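Local coordinates for protein L-ribulose 3-epimerase (Mesorhizobium loti, PDB 3VYL) that binds manganese and catalyses the C3 epimerisation of ketoses, probably interconverting L-ribulose and L-xylulose and accepting others such as D-tagatose less efficiently, at residues Gly100-Gln114 and Val142-Leu156. Residues are numbered along the deposited sequence; the frame is centred on the assembly and turned at random.
Sequences GRKVAGILSAGHGLQ and VTLNLEIVNRFESNL. With MN (manganese (II) ion), chain I.
T143 N hydrogen-bonds to R101 O, V103 N to T143 O and N145 N to V103 O, so strands 102-104 and 143-147 run parallel, their short axes inclined by 23°. They are neighbouring strands of the TIM barrel, linked by helix 120-139 in a beta-alpha-beta unit. E147 N also hydrogen-bonds to G105 O at 2.8 Å, where the first chain turns a corner. K102 CG runs alongside T143 OG1, 3.8 Å away. One water accepts from K102 NZ and N145 ND2 and is also hydrogen-bonded to T143 OG1; K102 NZ has further partners in G203 and D236. On the other sheet face, V103 CB meets L144 CD2 at 4.3 Å.

The E147 side chain is extended, with CG anti to the backbone N (chi1 -161°). This carries E147 OE2 to the manganese, 2.1 Å away. D180, H206 and E241 complete the protein ligands. Farther on, I106 CD1 packs against both methyls of V149, and I106 CG1 lies over one face of the H111 ring. H111 NE2 donates to E153 OE1 at 2.6 Å, close to the H111 ring plane, but on the anti side of the E153 carboxylate and 27° out of its plane. G112 N hydrogen-bonds to E153 O. A leucine in place of H111 would probably leave E153 OE1 without this donor and its carboxylate freer to turn. The backbone hydrogen bond to G105 probably helps to place E147 for the metal, while the H111-E153 histidine-carboxylate hydrogen bond ties the loops beyond.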
# COMPACT_ATOMS: atom_id res chain seq x y z
N GLY A 100 21.84 28.99 12.96
CA GLY A 100 20.84 27.94 12.84
C GLY A 100 19.79 28.10 13.91
O GLY A 100 20.03 28.75 14.94
N ARG A 101 18.63 27.49 13.69
CA ARG A 101 17.48 27.64 14.58
C ARG A 101 17.12 26.35 15.33
O ARG A 101 16.41 26.39 16.34
CB ARG A 101 16.28 28.21 13.79
CG ARG A 101 16.33 27.93 12.29
CD ARG A 101 15.63 28.99 11.45
NE ARG A 101 14.19 28.77 11.17
CZ ARG A 101 13.54 27.60 11.17
NH1 ARG A 101 14.16 26.46 11.44
NH2 ARG A 101 12.24 27.58 10.90
N LYS A 102 17.63 25.22 14.85
CA LYS A 102 17.30 23.90 15.42
C LYS A 102 18.51 23.09 15.94
O LYS A 102 19.49 22.90 15.22
CB LYS A 102 16.55 23.04 14.40
CG LYS A 102 15.36 23.69 13.73
CD LYS A 102 14.69 22.73 12.77
CE LYS A 102 13.42 23.33 12.17
NZ LYS A 102 12.35 23.57 13.18
N VAL A 103 18.40 22.62 17.18
CA VAL A 103 19.24 21.53 17.68
C VAL A 103 18.38 20.27 17.75
O VAL A 103 17.40 20.22 18.50
CB VAL A 103 19.84 21.83 19.08
CG1 VAL A 103 20.57 20.60 19.63
CG2 VAL A 103 20.81 23.00 19.03
N ALA A 104 18.77 19.24 17.03
CA ALA A 104 18.01 18.00 16.93
C ALA A 104 18.82 16.74 17.28
O ALA A 104 19.93 16.82 17.67
CB ALA A 104 17.41 17.90 15.55
N GLY A 105 18.23 15.57 17.15
CA GLY A 105 18.94 14.35 17.45
C GLY A 105 18.45 13.69 18.70
O GLY A 105 17.39 13.98 19.16
N ILE A 106 19.24 12.78 19.23
CA ILE A 106 18.87 12.11 20.44
C ILE A 106 19.41 12.89 21.58
O ILE A 106 20.55 12.92 21.85
CB ILE A 106 19.45 10.70 20.48
CG1 ILE A 106 19.29 10.03 19.14
CG2 ILE A 106 18.71 9.84 21.47
CD1 ILE A 106 19.33 8.55 19.25
N LEU A 107 18.49 13.54 22.25
CA LEU A 107 18.75 14.58 23.17
C LEU A 107 18.23 14.20 24.49
O LEU A 107 18.40 14.90 25.43
CB LEU A 107 18.00 15.80 22.70
CG LEU A 107 18.70 16.86 21.89
CD1 LEU A 107 19.50 16.37 20.74
CD2 LEU A 107 17.69 17.84 21.40
N SER A 108 17.56 13.08 24.56
CA SER A 108 16.83 12.70 25.78
C SER A 108 17.47 11.60 26.61
O SER A 108 17.05 11.36 27.74
CB SER A 108 15.43 12.26 25.40
OG SER A 108 15.44 11.57 24.16
N ALA A 109 18.45 10.92 26.04
CA ALA A 109 19.06 9.75 26.67
C ALA A 109 20.22 9.29 25.80
O ALA A 109 20.43 9.84 24.70
CB ALA A 109 18.04 8.65 26.81
N GLY A 110 20.99 8.31 26.26
CA GLY A 110 22.13 7.85 25.47
C GLY A 110 21.72 7.25 24.13
O GLY A 110 20.75 6.50 24.07
N HIS A 111 22.44 7.61 23.07
CA HIS A 111 22.32 6.96 21.75
C HIS A 111 22.96 5.60 21.73
O HIS A 111 24.19 5.47 21.80
CB HIS A 111 22.94 7.84 20.66
CG HIS A 111 22.70 7.34 19.24
ND1 HIS A 111 23.42 7.76 18.18
CD2 HIS A 111 21.77 6.43 18.74
CE1 HIS A 111 22.97 7.17 17.06
NE2 HIS A 111 21.96 6.35 17.40
N GLY A 112 22.15 4.55 21.65
CA GLY A 112 22.70 3.20 21.61
C GLY A 112 21.78 2.19 22.23
O GLY A 112 20.74 2.55 22.80
N LEU A 113 22.15 0.91 22.12
CA LEU A 113 21.40 -0.17 22.76
C LEU A 113 21.70 -0.15 24.24
O LEU A 113 22.86 -0.24 24.66
CB LEU A 113 21.74 -1.53 22.14
CG LEU A 113 21.04 -2.76 22.77
CD1 LEU A 113 19.53 -2.61 22.84
CD2 LEU A 113 21.40 -4.01 22.00
N GLN A 114 20.65 -0.04 25.04
CA GLN A 114 20.78 0.05 26.49
C GLN A 114 20.69 -1.32 27.13
O GLN A 114 19.97 -2.19 26.65
CB GLN A 114 19.71 0.97 27.09
CG GLN A 114 19.74 2.39 26.57
CD GLN A 114 21.13 3.00 26.56
OE1 GLN A 114 21.50 3.68 25.61
NE2 GLN A 114 21.90 2.76 27.62
N VAL A 142 17.11 29.30 19.57
CA VAL A 142 17.07 27.95 18.99
C VAL A 142 16.08 27.02 19.69
O VAL A 142 15.88 27.09 20.90
CB VAL A 142 18.47 27.25 18.94
CG1 VAL A 142 19.47 28.06 18.11
CG2 VAL A 142 19.00 26.93 20.32
N THR A 143 15.46 26.16 18.90
CA THR A 143 14.50 25.18 19.42
C THR A 143 15.19 23.85 19.74
O THR A 143 16.21 23.53 19.13
CB THR A 143 13.40 24.93 18.38
OG1 THR A 143 14.02 24.62 17.12
CG2 THR A 143 12.55 26.18 18.21
N LEU A 144 14.67 23.11 20.70
CA LEU A 144 15.12 21.73 20.93
C LEU A 144 14.11 20.74 20.33
O LEU A 144 12.93 20.71 20.71
CB LEU A 144 15.32 21.42 22.42
CG LEU A 144 16.36 22.08 23.35
CD1 LEU A 144 16.32 21.41 24.72
CD2 LEU A 144 17.78 22.10 22.80
N ASN A 145 14.58 19.92 19.39
CA ASN A 145 13.74 18.89 18.79
C ASN A 145 14.23 17.50 19.15
O ASN A 145 15.29 17.07 18.71
CB ASN A 145 13.67 19.07 17.27
CG ASN A 145 13.53 20.52 16.88
OD1 ASN A 145 14.50 21.28 16.95
ND2 ASN A 145 12.33 20.93 16.47
N LEU A 146 13.43 16.82 19.96
CA LEU A 146 13.74 15.51 20.50
C LEU A 146 13.56 14.41 19.46
O LEU A 146 12.42 14.14 19.06
CB LEU A 146 12.81 15.25 21.68
CG LEU A 146 13.30 15.55 23.10
CD1 LEU A 146 14.09 16.85 23.22
CD2 LEU A 146 12.12 15.52 24.05
N GLU A 147 14.65 13.76 19.02
CA GLU A 147 14.51 12.67 18.04
C GLU A 147 13.96 11.43 18.70
O GLU A 147 14.42 10.99 19.76
CB GLU A 147 15.76 12.34 17.22
CG GLU A 147 15.42 11.56 15.94
CD GLU A 147 16.59 11.28 15.01
OE1 GLU A 147 17.72 11.74 15.26
OE2 GLU A 147 16.39 10.59 13.99
N ILE A 148 12.93 10.90 18.05
CA ILE A 148 12.25 9.68 18.45
C ILE A 148 12.88 8.55 17.64
O ILE A 148 12.88 8.59 16.41
CB ILE A 148 10.76 9.78 18.12
CG1 ILE A 148 10.18 11.07 18.71
CG2 ILE A 148 10.02 8.54 18.60
CD1 ILE A 148 10.27 11.18 20.23
N VAL A 149 13.42 7.56 18.33
CA VAL A 149 14.21 6.52 17.67
C VAL A 149 13.77 5.11 18.02
O VAL A 149 12.99 4.91 18.97
CB VAL A 149 15.74 6.69 17.91
CG1 VAL A 149 16.23 8.02 17.34
CG2 VAL A 149 16.08 6.60 19.38
N ASN A 150 14.26 4.14 17.27
CA ASN A 150 13.88 2.75 17.47
C ASN A 150 14.50 2.15 18.73
O ASN A 150 15.50 2.66 19.24
CB ASN A 150 14.21 1.92 16.22
CG ASN A 150 15.69 1.65 16.08
OD1 ASN A 150 16.26 0.84 16.82
ND2 ASN A 150 16.32 2.31 15.11
N ARG A 151 13.89 1.08 19.21
CA ARG A 151 14.29 0.40 20.44
C ARG A 151 15.79 0.16 20.61
O ARG A 151 16.29 0.20 21.72
CB ARG A 151 13.56 -0.93 20.55
CG ARG A 151 13.75 -1.84 19.35
CD ARG A 151 12.66 -2.87 19.30
NE ARG A 151 11.34 -2.26 19.11
CZ ARG A 151 10.21 -2.96 19.04
NH1 ARG A 151 10.23 -4.29 19.16
NH2 ARG A 151 9.06 -2.33 18.86
N PHE A 152 16.48 -0.10 19.50
CA PHE A 152 17.92 -0.40 19.50
C PHE A 152 18.83 0.82 19.61
O PHE A 152 20.03 0.67 19.81
CB PHE A 152 18.31 -1.22 18.27
CG PHE A 152 17.50 -2.48 18.08
CD1 PHE A 152 17.77 -3.62 18.84
CD2 PHE A 152 16.49 -2.53 17.14
CE1 PHE A 152 17.04 -4.78 18.67
CE2 PHE A 152 15.74 -3.69 16.96
CZ PHE A 152 16.01 -4.82 17.73
N GLU A 153 18.28 2.01 19.50
CA GLU A 153 19.06 3.20 19.62
C GLU A 153 18.82 4.07 20.87
O GLU A 153 19.62 4.87 21.21
CB GLU A 153 18.97 3.97 18.33
CG GLU A 153 19.32 3.13 17.13
CD GLU A 153 19.72 3.93 15.95
OE1 GLU A 153 20.18 5.02 16.14
OE2 GLU A 153 19.57 3.52 14.82
N SER A 154 17.70 3.88 21.52
CA SER A 154 17.45 4.45 22.80
C SER A 154 16.43 3.60 23.48
O SER A 154 15.72 2.89 22.84
CB SER A 154 16.88 5.85 22.67
OG SER A 154 16.68 6.43 23.92
N ASN A 155 16.34 3.67 24.78
CA ASN A 155 15.31 2.94 25.45
C ASN A 155 14.20 3.77 25.97
O ASN A 155 13.34 3.29 26.64
CB ASN A 155 15.88 2.03 26.51
CG ASN A 155 16.43 2.77 27.67
OD1 ASN A 155 16.66 3.93 27.60
ND2 ASN A 155 16.65 2.09 28.72
N LEU A 156 14.20 5.04 25.66
CA LEU A 156 13.23 5.91 26.25
C LEU A 156 12.15 6.37 25.32
O LEU A 156 11.03 6.03 25.50
CB LEU A 156 13.93 7.11 26.86
CG LEU A 156 13.31 7.93 27.97
CD1 LEU A 156 13.01 7.08 29.16
CD2 LEU A 156 14.27 9.01 28.36
MN MN I . 17.34 10.60 12.12
O HOH W 1 11.61 23.38 15.78
O HOH W 2 15.73 12.82 21.67
O HOH W 3 14.93 8.95 24.12
O HOH W 4 18.35 1.13 23.21
O HOH W 5 19.10 9.39 13.15